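Local coordinates for ankyrin repeat and SOCS box protein 11 (Homo sapiens, PDB 4UUC), which serves as the substrate-recognition subunit of a cullin-5-RING E3 ubiquitin ligase, marking proteins such as BIK for proteasomal degradation and so regulating the unfolded protein response, at residues 126-131 against 157-162; 137-142 against 149-154; 72-77 against 103-108; 109-114 against 143-148. All coordinates share one frame; numbering follows the deposited sequence. Where two conformers were deposited one is given.

Interaction 1: residues 126-131 against 157-162; sequences VNIDHE and LGASVD
I128 reaches with its CD1 methyl over the CB of L157, 3.5 Å away, and the same methyl lies 4.0 Å from the CB of A159. Both segments are loops that follow the second helix of an ankyrin repeat, 126-131 in ANK 4 and 157-162 in ANK 5, so the contact joins equivalent places in successive repeats. With CG1 anti to the backbone N (chi1 -165°) and the chain extended beyond it, the I128 side chain stretches across to the end of helix 148-156, where G158 closes a Schellman motif. L122 of helix 115-123 and L154 of helix 148-156 also touch I128.

Next to this apolar patch sits D129. Within its own segment, the backbone N of D129 donates to OD1 of N127, an Asx turn within the type I turn from N127 to H130. One water lies within hydrogen-bonding distance of D129 OD1 and S160 O; a second lies between D129 OD2 and G158 O, at distances short enough to be doubtful. The direct link is firmer: D129 OD1 accepts from the backbone N of S160 at 2.9 Å, an almost straight bond (163°) that meets the syn side of the carboxylate, 22° out of its plane.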
loop_
_atom_site.group_PDB
_atom_site.type_symbol
_atom_site.label_atom_id
_atom_site.label_comp_id
_atom_site.label_asym_id
_atom_site.label_seq_id
_atom_site.Cartn_x
_atom_site.Cartn_y
_atom_site.Cartn_z
ATOM N N VAL A 126 0.015 -4.550 -11.370
ATOM C CA VAL A 126 1.143 -4.113 -10.556
ATOM C C VAL A 126 1.970 -5.354 -10.204
ATOM O O VAL A 126 1.413 -6.388 -9.844
ATOM C CB VAL A 126 0.689 -3.387 -9.268
ATOM C CG1 VAL A 126 1.882 -3.100 -8.357
ATOM C CG2 VAL A 126 -0.040 -2.088 -9.610
ATOM N N ASN A 127 3.291 -5.251 -10.327
ATOM C CA ASN A 127 4.191 -6.357 -10.003
ATOM C C ASN A 127 4.040 -6.788 -8.545
ATOM O O ASN A 127 4.315 -6.017 -7.627
ATOM C CB ASN A 127 5.639 -5.949 -10.289
ATOM C CG ASN A 127 6.647 -7.035 -9.932
ATOM O OD1 ASN A 127 6.292 -8.193 -9.731
ATOM N ND2 ASN A 127 7.919 -6.657 -9.865
ATOM N N ILE A 128 3.598 -8.021 -8.334
ATOM C CA ILE A 128 3.361 -8.513 -6.983
ATOM C C ILE A 128 4.651 -8.513 -6.154
ATOM O O ILE A 128 4.602 -8.434 -4.925
ATOM C CB ILE A 128 2.749 -9.934 -7.008
ATOM C CG1 ILE A 128 2.176 -10.292 -5.633
ATOM C CG2 ILE A 128 3.775 -10.959 -7.479
ATOM C CD1 ILE A 128 1.260 -11.504 -5.650
ATOM N N ASP A 129 5.797 -8.583 -6.833
ATOM C CA ASP A 129 7.100 -8.579 -6.170
ATOM C C ASP A 129 7.829 -7.245 -6.325
ATOM O O ASP A 129 9.057 -7.203 -6.298
ATOM C CB ASP A 129 7.991 -9.701 -6.721
ATOM C CG ASP A 129 7.428 -11.084 -6.463
ATOM O OD1 ASP A 129 6.958 -11.347 -5.334
ATOM O OD2 ASP A 129 7.457 -11.913 -7.397
ATOM N N HIS A 130 7.080 -6.159 -6.488
ATOM C CA HIS A 130 7.688 -4.846 -6.684
ATOM C C HIS A 130 8.440 -4.386 -5.438
ATOM O O HIS A 130 7.819 -4.016 -4.443
ATOM C CB HIS A 130 6.626 -3.807 -7.052
ATOM C CG HIS A 130 7.185 -2.446 -7.328
ATOM N ND1 HIS A 130 6.427 -1.297 -7.240
ATOM C CD2 HIS A 130 8.428 -2.050 -7.692
ATOM C CE1 HIS A 130 7.180 -0.252 -7.540
ATOM N NE2 HIS A 130 8.398 -0.681 -7.818
ATOM N N GLU A 131 9.770 -4.399 -5.495
ATOM C CA GLU A 131 10.568 -3.942 -4.358
ATOM C C GLU A 131 10.902 -2.463 -4.480
ATOM O O GLU A 131 11.766 -2.080 -5.263
ATOM C CB GLU A 131 11.867 -4.740 -4.217
ATOM C CG GLU A 131 12.690 -4.301 -2.992
ATOM C CD GLU A 131 13.968 -5.100 -2.779
ATOM O OE1 GLU A 131 14.189 -6.099 -3.494
ATOM O OE2 GLU A 131 14.753 -4.719 -1.885
ATOM N N LEU A 157 -1.314 -15.696 -4.218
ATOM C CA LEU A 157 -1.206 -15.148 -5.568
ATOM C C LEU A 157 0.186 -15.356 -6.170
ATOM O O LEU A 157 0.427 -15.000 -7.323
ATOM C CB LEU A 157 -1.554 -13.654 -5.557
ATOM C CG LEU A 157 -3.027 -13.313 -5.313
ATOM C CD1 LEU A 157 -3.205 -11.809 -5.123
ATOM C CD2 LEU A 157 -3.899 -13.806 -6.460
ATOM N N GLY A 158 1.100 -15.917 -5.383
ATOM C CA GLY A 158 2.405 -16.318 -5.883
ATOM C C GLY A 158 3.550 -15.369 -5.579
ATOM O O GLY A 158 4.584 -15.407 -6.248
ATOM N N ALA A 159 3.376 -14.518 -4.574
ATOM C CA ALA A 159 4.444 -13.623 -4.144
ATOM C C ALA A 159 5.680 -14.415 -3.721
ATOM O O ALA A 159 5.565 -15.428 -3.030
ATOM C CB ALA A 159 3.963 -12.742 -3.000
ATOM N N SER A 160 6.858 -13.963 -4.143
ATOM C CA SER A 160 8.108 -14.623 -3.777
ATOM C C SER A 160 8.329 -14.536 -2.270
ATOM O O SER A 160 8.530 -13.450 -1.724
ATOM C CB SER A 160 9.287 -13.999 -4.521
ATOM O OG SER A 160 10.498 -14.655 -4.189
ATOM N N VAL A 161 8.303 -15.689 -1.609
ATOM C CA VAL A 161 8.301 -15.739 -0.151
ATOM C C VAL A 161 9.541 -15.115 0.493
ATOM O O VAL A 161 9.442 -14.543 1.578
ATOM C CB VAL A 161 8.146 -17.204 0.346
ATOM C CG1 VAL A 161 9.372 -18.039 -0.005
ATOM C CG2 VAL A 161 7.878 -17.238 1.845
ATOM N N ASP A 162 10.692 -15.205 -0.169
ATOM C CA ASP A 162 11.945 -14.724 0.412
ATOM C C ASP A 162 12.341 -13.323 -0.073
ATOM O O ASP A 162 13.349 -12.776 0.367
ATOM C CB ASP A 162 13.086 -15.702 0.108
ATOM C CG ASP A 162 12.978 -17.001 0.899
ATOM O OD1 ASP A 162 12.618 -16.954 2.099
ATOM O OD2 ASP A 162 13.261 -18.072 0.319
HETATM O O HOH W 1 7.753 -10.852 -2.564
HETATM O O HOH W 2 6.248 -14.110 -7.700
#

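Interaction 2: residues 137-142 against 149-154; sequences TPLYVA and DCVKKL
L154, A142 and L139 have the most surface buried here, with V151 close behind, and together they form the apolar seam of a helix-turn-helix hairpin, the helical part of ankyrin repeat ANK 5. The short segments of helices 138-144 and 148-156 run roughly antiparallel, 153° between their directions, with their axes 9.0 Å apart. L154 enters with one branch: its CD1 lies on the backbone of the first helix, 3.7 Å from the CA of L139, and also approaches the CB atoms of P138 and A142. With CG anti to the carbonyl carbon (chi1 -75°), the side chain leans toward helix 138-144 and CD1 meets its backbone.

L139 works from the flank, its CD1 meeting CG1 of V151 at 4.1 Å. No hydrogen bond crosses this buried interface. V110 of helix 105-111 packs on A142, and M118 of helix 115-123 on L154, so the preceding repeat adjoins the seam. A142 turns its methyl toward the second helix, and its small size goes with the closest CA approach of the pair, 5.7 Å to the CA of V151. The CB of C150 and the CG2 of V151 receive that methyl, and A142 CB to V151 CG2, at 3.6 Å, is the closest side-chain approach.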
loop_
_atom_site.group_PDB
_atom_site.type_symbol
_atom_site.label_atom_id
_atom_site.label_comp_id
_atom_site.label_asym_id
_atom_site.label_seq_id
_atom_site.Cartn_x
_atom_site.Cartn_y
_atom_site.Cartn_z
ATOM N N THR A 137 9.235 -5.308 -0.693
ATOM C CA THR A 137 8.130 -5.808 -1.490
ATOM C C THR A 137 6.812 -5.651 -0.737
ATOM O O THR A 137 6.811 -5.396 0.470
ATOM C CB THR A 137 8.320 -7.287 -1.812
ATOM O OG1 THR A 137 8.425 -7.999 -0.576
ATOM C CG2 THR A 137 9.582 -7.518 -2.647
ATOM N N PRO A 138 5.680 -5.822 -1.438
ATOM C CA PRO A 138 4.397 -5.804 -0.733
ATOM C C PRO A 138 4.326 -6.845 0.389
ATOM O O PRO A 138 3.785 -6.555 1.455
ATOM C CB PRO A 138 3.388 -6.108 -1.845
ATOM C CG PRO A 138 4.046 -5.590 -3.086
ATOM C CD PRO A 138 5.502 -5.881 -2.901
ATOM N N LEU A 139 4.870 -8.035 0.159
ATOM C CA LEU A 139 4.857 -9.068 1.190
ATOM C C LEU A 139 5.662 -8.624 2.410
ATOM O O LEU A 139 5.255 -8.850 3.549
ATOM C CB LEU A 139 5.409 -10.388 0.646
ATOM C CG LEU A 139 5.462 -11.540 1.651
ATOM C CD1 LEU A 139 4.073 -11.884 2.179
ATOM C CD2 LEU A 139 6.111 -12.756 0.998
ATOM N N TYR A 140 6.803 -7.992 2.167
ATOM C CA TYR A 140 7.651 -7.501 3.246
ATOM C C TYR A 140 6.926 -6.457 4.102
ATOM O O TYR A 140 7.007 -6.484 5.331
ATOM C CB TYR A 140 8.935 -6.908 2.667
ATOM C CG TYR A 140 9.934 -6.469 3.704
ATOM C CD1 TYR A 140 10.838 -7.368 4.252
ATOM C CD2 TYR A 140 9.986 -5.149 4.124
ATOM C CE1 TYR A 140 11.760 -6.964 5.200
ATOM C CE2 TYR A 140 10.899 -4.737 5.067
ATOM C CZ TYR A 140 11.783 -5.641 5.604
ATOM O OH TYR A 140 12.684 -5.211 6.547
ATOM N N VAL A 141 6.227 -5.539 3.443
ATOM C CA VAL A 141 5.443 -4.527 4.138
ATOM C C VAL A 141 4.338 -5.192 4.958
ATOM O O VAL A 141 4.129 -4.842 6.118
ATOM C CB VAL A 141 4.831 -3.513 3.143
ATOM C CG1 VAL A 141 3.893 -2.539 3.856
ATOM C CG2 VAL A 141 5.941 -2.752 2.418
ATOM N N ALA A 142 3.639 -6.146 4.347
ATOM C CA ALA A 142 2.571 -6.876 5.028
ATOM C C ALA A 142 3.078 -7.529 6.315
ATOM O O ALA A 142 2.400 -7.504 7.345
ATOM C CB ALA A 142 1.975 -7.932 4.097
ATOM N N ASP A 149 -4.172 -11.126 6.676
ATOM C CA ASP A 149 -4.965 -11.393 5.480
ATOM C C ASP A 149 -4.205 -11.008 4.209
ATOM O O ASP A 149 -4.299 -11.692 3.192
ATOM C CB ASP A 149 -6.299 -10.644 5.534
ATOM C CG ASP A 149 -7.232 -11.181 6.606
ATOM O OD1 ASP A 149 -7.059 -12.346 7.033
ATOM O OD2 ASP A 149 -8.150 -10.434 7.015
ATOM N N CYS A 150 -3.455 -9.911 4.267
ATOM C CA CYS A 150 -2.648 -9.484 3.124
ATOM C C CYS A 150 -1.504 -10.461 2.856
ATOM O O CYS A 150 -1.205 -10.774 1.702
ATOM C CB CYS A 150 -2.089 -8.076 3.351
ATOM S SG CYS A 150 -3.326 -6.767 3.216
ATOM N N VAL A 151 -0.874 -10.943 3.923
ATOM C CA VAL A 151 0.185 -11.939 3.802
ATOM C C VAL A 151 -0.366 -13.192 3.130
ATOM O O VAL A 151 0.220 -13.699 2.176
ATOM C CB VAL A 151 0.789 -12.300 5.186
ATOM C CG1 VAL A 151 1.700 -13.522 5.095
ATOM C CG2 VAL A 151 1.564 -11.116 5.759
ATOM N N LYS A 152 -1.502 -13.675 3.622
ATOM C CA LYS A 152 -2.105 -14.892 3.087
ATOM C C LYS A 152 -2.436 -14.745 1.606
ATOM O O LYS A 152 -2.090 -15.605 0.796
ATOM C CB LYS A 152 -3.366 -15.254 3.873
ATOM C CG LYS A 152 -4.042 -16.527 3.382
ATOM C CD LYS A 152 -5.080 -17.014 4.370
ATOM C CE LYS A 152 -5.672 -18.350 3.942
ATOM N NZ LYS A 152 -6.544 -18.216 2.744
ATOM N N LYS A 153 -3.083 -13.639 1.254
ATOM C CA LYS A 153 -3.491 -13.394 -0.127
ATOM C C LYS A 153 -2.294 -13.260 -1.067
ATOM O O LYS A 153 -2.298 -13.817 -2.162
ATOM C CB LYS A 153 -4.360 -12.136 -0.202
ATOM C CG LYS A 153 -5.039 -11.928 -1.549
ATOM C CD LYS A 153 -6.159 -12.938 -1.771
ATOM C CE LYS A 153 -6.594 -12.981 -3.224
ATOM N NZ LYS A 153 -7.714 -13.942 -3.436
ATOM N N LEU A 154 -1.277 -12.514 -0.645
ATOM C CA LEU A 154 -0.076 -12.328 -1.457
ATOM C C LEU A 154 0.628 -13.657 -1.741
ATOM O O LEU A 154 1.051 -13.912 -2.867
ATOM C CB LEU A 154 0.887 -11.360 -0.765
ATOM C CG LEU A 154 0.480 -9.885 -0.842
ATOM C CD1 LEU A 154 1.253 -9.053 0.176
ATOM C CD2 LEU A 154 0.702 -9.337 -2.248
#

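Interaction 3: residues 72-77 against 103-108; sequences TPLFNA and ASPIHE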
loop_
_atom_site.group_PDB
_atom_site.type_symbol
_atom_site.label_atom_id
_atom_site.label_comp_id
_atom_site.label_asym_id
_atom_site.label_seq_id
_atom_site.Cartn_x
_atom_site.Cartn_y
_atom_site.Cartn_z
ATOM N N THR A 72 0.145 10.828 -5.826
ATOM C CA THR A 72 -0.872 10.836 -6.869
ATOM C C THR A 72 -2.246 10.625 -6.233
ATOM O O THR A 72 -2.335 10.225 -5.069
ATOM C CB THR A 72 -0.620 9.738 -7.911
ATOM O OG1 THR A 72 -0.594 8.463 -7.257
ATOM C CG2 THR A 72 0.710 9.966 -8.628
ATOM N N PRO A 73 -3.324 10.900 -6.986
ATOM C CA PRO A 73 -4.656 10.594 -6.449
ATOM C C PRO A 73 -4.784 9.125 -6.049
ATOM O O PRO A 73 -5.418 8.825 -5.038
ATOM C CB PRO A 73 -5.591 10.941 -7.608
ATOM C CG PRO A 73 -4.847 12.014 -8.372
ATOM C CD PRO A 73 -3.394 11.660 -8.249
ATOM N N LEU A 74 -4.169 8.230 -6.820
ATOM C CA LEU A 74 -4.253 6.801 -6.531
ATOM C C LEU A 74 -3.563 6.463 -5.214
ATOM O O LEU A 74 -4.077 5.662 -4.429
ATOM C CB LEU A 74 -3.649 5.981 -7.672
ATOM C CG LEU A 74 -3.740 4.457 -7.544
ATOM C CD1 LEU A 74 -5.189 3.977 -7.402
ATOM C CD2 LEU A 74 -3.085 3.800 -8.746
ATOM N N PHE A 75 -2.404 7.064 -4.965
ATOM C CA PHE A 75 -1.734 6.879 -3.686
ATOM C C PHE A 75 -2.649 7.326 -2.545
ATOM O O PHE A 75 -2.823 6.611 -1.561
ATOM C CB PHE A 75 -0.406 7.642 -3.642
ATOM C CG PHE A 75 0.307 7.537 -2.324
ATOM C CD1 PHE A 75 1.128 6.456 -2.047
ATOM C CD2 PHE A 75 0.152 8.513 -1.360
ATOM C CE1 PHE A 75 1.775 6.355 -0.829
ATOM C CE2 PHE A 75 0.796 8.418 -0.146
ATOM C CZ PHE A 75 1.611 7.342 0.120
ATOM N N ASN A 76 -3.249 8.505 -2.688
ATOM C CA ASN A 76 -4.134 9.025 -1.654
ATOM C C ASN A 76 -5.332 8.103 -1.436
ATOM O O ASN A 76 -5.753 7.881 -0.301
ATOM C CB ASN A 76 -4.601 10.436 -2.013
ATOM C CG ASN A 76 -3.514 11.479 -1.795
ATOM O OD1 ASN A 76 -2.384 11.147 -1.436
ATOM N ND2 ASN A 76 -3.851 12.745 -2.015
ATOM N N ALA A 77 -5.859 7.546 -2.523
ATOM C CA ALA A 77 -6.988 6.626 -2.437
ATOM C C ALA A 77 -6.596 5.393 -1.631
ATOM O O ALA A 77 -7.409 4.836 -0.892
ATOM C CB ALA A 77 -7.462 6.230 -3.826
ATOM N N ALA A 103 5.409 8.079 -4.913
ATOM C CA ALA A 103 4.968 7.227 -3.813
ATOM C C ALA A 103 4.164 6.044 -4.349
ATOM O O ALA A 103 3.307 6.213 -5.211
ATOM C CB ALA A 103 4.155 8.030 -2.821
ATOM N N SER A 104 4.457 4.846 -3.844
ATOM C CA SER A 104 3.855 3.613 -4.350
ATOM C C SER A 104 2.491 3.343 -3.719
ATOM O O SER A 104 2.399 3.203 -2.505
ATOM C CB SER A 104 4.777 2.419 -4.082
ATOM O OG SER A 104 4.160 1.206 -4.472
ATOM N N PRO A 105 1.432 3.258 -4.544
ATOM C CA PRO A 105 0.102 2.996 -3.980
ATOM C C PRO A 105 -0.031 1.644 -3.282
ATOM O O PRO A 105 -0.594 1.599 -2.184
ATOM C CB PRO A 105 -0.815 3.062 -5.206
ATOM C CG PRO A 105 -0.094 3.949 -6.166
ATOM C CD PRO A 105 1.355 3.625 -5.971
ATOM N N ILE A 106 0.460 0.565 -3.887
ATOM C CA ILE A 106 0.225 -0.756 -3.311
ATOM C C ILE A 106 0.933 -0.915 -1.958
ATOM O O ILE A 106 0.388 -1.541 -1.049
ATOM C CB ILE A 106 0.654 -1.900 -4.270
ATOM C CG1 ILE A 106 0.057 -3.229 -3.794
ATOM C CG2 ILE A 106 2.176 -1.984 -4.406
ATOM C CD1 ILE A 106 0.319 -4.401 -4.723
ATOM N N HIS A 107 2.117 -0.328 -1.803
ATOM C CA HIS A 107 2.852 -0.461 -0.546
ATOM C C HIS A 107 2.150 0.268 0.597
ATOM O O HIS A 107 2.148 -0.210 1.732
ATOM C CB HIS A 107 4.286 0.046 -0.706
ATOM C CG HIS A 107 5.120 -0.812 -1.604
ATOM N ND1 HIS A 107 5.022 -0.763 -2.978
ATOM C CD2 HIS A 107 6.042 -1.766 -1.326
ATOM C CE1 HIS A 107 5.856 -1.640 -3.508
ATOM N NE2 HIS A 107 6.489 -2.259 -2.527
ATOM N N GLU A 108 1.533 1.407 0.300
ATOM C CA GLU A 108 0.767 2.126 1.314
ATOM C C GLU A 108 -0.514 1.368 1.655
ATOM O O GLU A 108 -0.893 1.271 2.827
ATOM C CB GLU A 108 0.432 3.540 0.842
ATOM C CG GLU A 108 -0.225 4.410 1.910
ATOM C CD GLU A 108 0.690 4.708 3.087
ATOM O OE1 GLU A 108 1.928 4.640 2.922
ATOM O OE2 GLU A 108 0.168 5.012 4.181
HETATM O O HOH W 3 2.132 8.549 -5.866
#
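A103 sets its methyl over one face of the F75 ring, 3.7 Å from CB to the ring centroid and 21° off the normal, a CH-pi contact in which the methyl is offset toward the rim. From the same residue the carbonyl O accepts from a water that in turn accepts from OG1 of T72, the N-cap of the first helix, whose OG1 also takes the backbone N-H of F75. S104 offers its backbone: its carbonyl O lies at the ring edge, near the plane and 3.5 Å from CD1 of F75. The S104 side chain is turned to its own helix, where OG and H107 ND1 share a short hydrogen bond.

P105 packs against L74, CG to CG at 3.9 Å, the two side chains crossing at about a right angle; its CA comes within 4.3 Å of the CA of F75, so the backbones nearly touch here. One turn later E108 brings its CB to 3.5 Å from CE1 of F75, an oblique approach. F75 CG is anti to the backbone N (chi1 178°), which carries the ring across to A103, S104 and E108. The E108 carboxylate is salt-bridged through OE2 to R112. These are the first helices of consecutive ankyrin repeats, ANK 3 and ANK 4, standing side by side; L121 of helix 115-123 touches both L74 and P105, and V86 of helix 83-91 touches L74.

Interaction 4: residues 109-114 against 143-148; sequences AVKRGH and CTYQRV
Across the two helix ends the backbones come closest where the CA of G113 lies 5.7 Å from the CA of R147; G113, with positive phi, terminates helix 105-111 in a Schellman motif, while R147 stands at the N-cap of helix 148-156. R147 spans this gap side-on, its NE and NH2 each donating to the carbonyl O of K111 at 2.9 Å. That oxygen lies in the guanidinium plane, but the two donors reach it differently: NH2 arrives in the carbonyl plane on a lone pair, whereas NE stands 49° out of it. R147 CG, anti to the carbonyl carbon (chi1 -54°), lies 3.3 Å from the carbonyl O of V110; the bend at chi2 then carries CD and the guanidinium past G113, one face over the peptide between R112 and G113.

The contact joins matching turns between the paired helices of ankyrin repeats ANK 4 and ANK 5, an arginine of ANK 5 gripping a carbonyl in the last turn of helix 105-111 of ANK 4. Beside this bond K111 and Y145 pack at the surface. The extended lysine chain lies across the ring: its CG is 3.8 Å from the ring centroid and 14° off the normal, a CH-pi contact, with CG2 of T144 on the opposite face. Further out, CE of K111 comes to 3.4 Å from OH of Y145, and a single water hydrogen-bonds to both that hydroxyl and K111 NZ.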
loop_
_atom_site.group_PDB
_atom_site.type_symbol
_atom_site.label_atom_id
_atom_site.label_comp_id
_atom_site.label_asym_id
_atom_site.label_seq_id
_atom_site.Cartn_x
_atom_site.Cartn_y
_atom_site.Cartn_z
ATOM N N ALA A 109 -1.180 0.829 0.638
ATOM C CA ALA A 109 -2.392 0.042 0.868
ATOM C C ALA A 109 -2.102 -1.127 1.804
ATOM O O ALA A 109 -2.846 -1.363 2.764
ATOM C CB ALA A 109 -2.965 -0.464 -0.444
ATOM N N VAL A 110 -1.024 -1.855 1.526
ATOM C CA VAL A 110 -0.659 -3.014 2.341
ATOM C C VAL A 110 -0.303 -2.580 3.759
ATOM O O VAL A 110 -0.769 -3.180 4.722
ATOM C CB VAL A 110 0.520 -3.795 1.727
ATOM C CG1 VAL A 110 1.009 -4.887 2.682
ATOM C CG2 VAL A 110 0.106 -4.405 0.400
ATOM N N LYS A 111 0.511 -1.535 3.886
ATOM C CA LYS A 111 0.878 -1.011 5.200
ATOM C C LYS A 111 -0.353 -0.780 6.081
ATOM O O LYS A 111 -0.355 -1.124 7.266
ATOM C CB LYS A 111 1.669 0.291 5.052
ATOM C CG LYS A 111 1.989 0.982 6.372
ATOM C CD LYS A 111 2.866 2.210 6.141
ATOM C CE LYS A 111 3.155 2.946 7.437
ATOM N NZ LYS A 111 4.113 4.070 7.226
ATOM N N ARG A 112 -1.401 -0.216 5.490
ATOM C CA ARG A 112 -2.619 0.114 6.226
ATOM C C ARG A 112 -3.615 -1.044 6.316
ATOM O O ARG A 112 -4.673 -0.907 6.934
ATOM C CB ARG A 112 -3.299 1.318 5.579
ATOM C CG ARG A 112 -2.493 2.603 5.697
ATOM C CD ARG A 112 -3.148 3.739 4.938
ATOM N NE ARG A 112 -2.384 4.980 5.059
ATOM C CZ ARG A 112 -2.794 6.080 5.691
ATOM N NH1 ARG A 112 -3.985 6.135 6.278
ATOM N NH2 ARG A 112 -2.004 7.142 5.726
ATOM N N GLY A 113 -3.279 -2.175 5.701
ATOM C CA GLY A 113 -4.131 -3.355 5.743
ATOM C C GLY A 113 -5.341 -3.271 4.831
ATOM O O GLY A 113 -6.353 -3.929 5.071
ATOM N N HIS A 114 -5.238 -2.470 3.775
ATOM C CA HIS A 114 -6.332 -2.315 2.820
ATOM C C HIS A 114 -6.262 -3.396 1.744
ATOM O O HIS A 114 -5.840 -3.151 0.612
ATOM C CB HIS A 114 -6.291 -0.927 2.184
ATOM C CG HIS A 114 -6.472 0.192 3.161
ATOM N ND1 HIS A 114 -7.270 0.088 4.279
ATOM C CD2 HIS A 114 -5.959 1.446 3.182
ATOM C CE1 HIS A 114 -7.238 1.226 4.949
ATOM N NE2 HIS A 114 -6.449 2.066 4.305
ATOM N N CYS A 143 4.260 -8.132 6.245
ATOM C CA CYS A 143 4.851 -8.794 7.402
ATOM C C CYS A 143 5.319 -7.795 8.458
ATOM O O CYS A 143 5.190 -8.041 9.654
ATOM C CB CYS A 143 6.011 -9.687 6.964
ATOM S SG CYS A 143 5.491 -11.120 5.978
ATOM N N THR A 144 5.845 -6.659 8.015
ATOM C CA THR A 144 6.288 -5.620 8.937
ATOM C C THR A 144 5.130 -5.087 9.793
ATOM O O THR A 144 5.315 -4.784 10.974
ATOM C CB THR A 144 6.937 -4.463 8.170
ATOM O OG1 THR A 144 8.069 -4.962 7.449
ATOM C CG2 THR A 144 7.390 -3.360 9.121
ATOM N N TYR A 145 3.944 -4.991 9.200
ATOM C CA TYR A 145 2.782 -4.403 9.873
ATOM C C TYR A 145 1.715 -5.423 10.287
ATOM O O TYR A 145 0.591 -5.051 10.630
ATOM C CB TYR A 145 2.182 -3.323 8.972
ATOM C CG TYR A 145 3.105 -2.130 8.896
ATOM C CD1 TYR A 145 3.143 -1.200 9.924
ATOM C CD2 TYR A 145 3.982 -1.968 7.832
ATOM C CE1 TYR A 145 4.001 -0.121 9.880
ATOM C CE2 TYR A 145 4.846 -0.888 7.780
ATOM C CZ TYR A 145 4.852 0.029 8.810
ATOM O OH TYR A 145 5.708 1.109 8.772
ATOM N N GLN A 146 2.085 -6.701 10.279
ATOM C CA GLN A 146 1.247 -7.770 10.834
ATOM C C GLN A 146 -0.107 -7.886 10.138
ATOM O O GLN A 146 -1.127 -8.156 10.777
ATOM C CB GLN A 146 1.035 -7.548 12.337
ATOM C CG GLN A 146 2.324 -7.363 13.131
ATOM C CD GLN A 146 2.080 -7.249 14.625
ATOM O OE1 GLN A 146 2.489 -8.113 15.401
ATOM N NE2 GLN A 146 1.413 -6.178 15.036
ATOM N N ARG A 147 -0.110 -7.699 8.823
ATOM C CA ARG A 147 -1.336 -7.763 8.037
ATOM C C ARG A 147 -1.582 -9.188 7.556
ATOM O O ARG A 147 -1.235 -9.548 6.429
ATOM C CB ARG A 147 -1.252 -6.799 6.852
ATOM C CG ARG A 147 -0.925 -5.367 7.249
ATOM C CD ARG A 147 -1.918 -4.805 8.256
ATOM N NE ARG A 147 -1.702 -3.379 8.502
ATOM C CZ ARG A 147 -2.314 -2.685 9.456
ATOM N NH1 ARG A 147 -3.185 -3.288 10.260
ATOM N NH2 ARG A 147 -2.062 -1.393 9.610
ATOM N N VAL A 148 -2.174 -9.999 8.427
ATOM C CA VAL A 148 -2.282 -11.434 8.188
ATOM C C VAL A 148 -3.021 -11.757 6.891
ATOM O O VAL A 148 -2.562 -12.581 6.105
ATOM C CB VAL A 148 -3.006 -12.149 9.350
ATOM C CG1 VAL A 148 -2.940 -13.660 9.159
ATOM C CG2 VAL A 148 -2.396 -11.762 10.688
HETATM O O HOH W 4 6.644 2.326 6.261
#

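How the interactions relate
All four contacts lie in the ankyrin repeat domain, the part of the longer protein present here, running through ANK 3, ANK 4 and ANK 5. Interaction 2, within one repeat, is nested in the loop that interaction 1 closes, about 9 Å away between centres; A159 N probably donates to L154 O (2.9 Å). Interaction 4 shares helix 138-144 with interaction 2, about 7 Å away between centres. Interactions 1 and 4 join the same repeats, the former through loops after the second helices, the latter through turns between paired helices. Interaction 3 shares helix 105-111 with interaction 4; its H107 meets the H130 ring of interaction 1 edge-to-face and touches P138 of interaction 2.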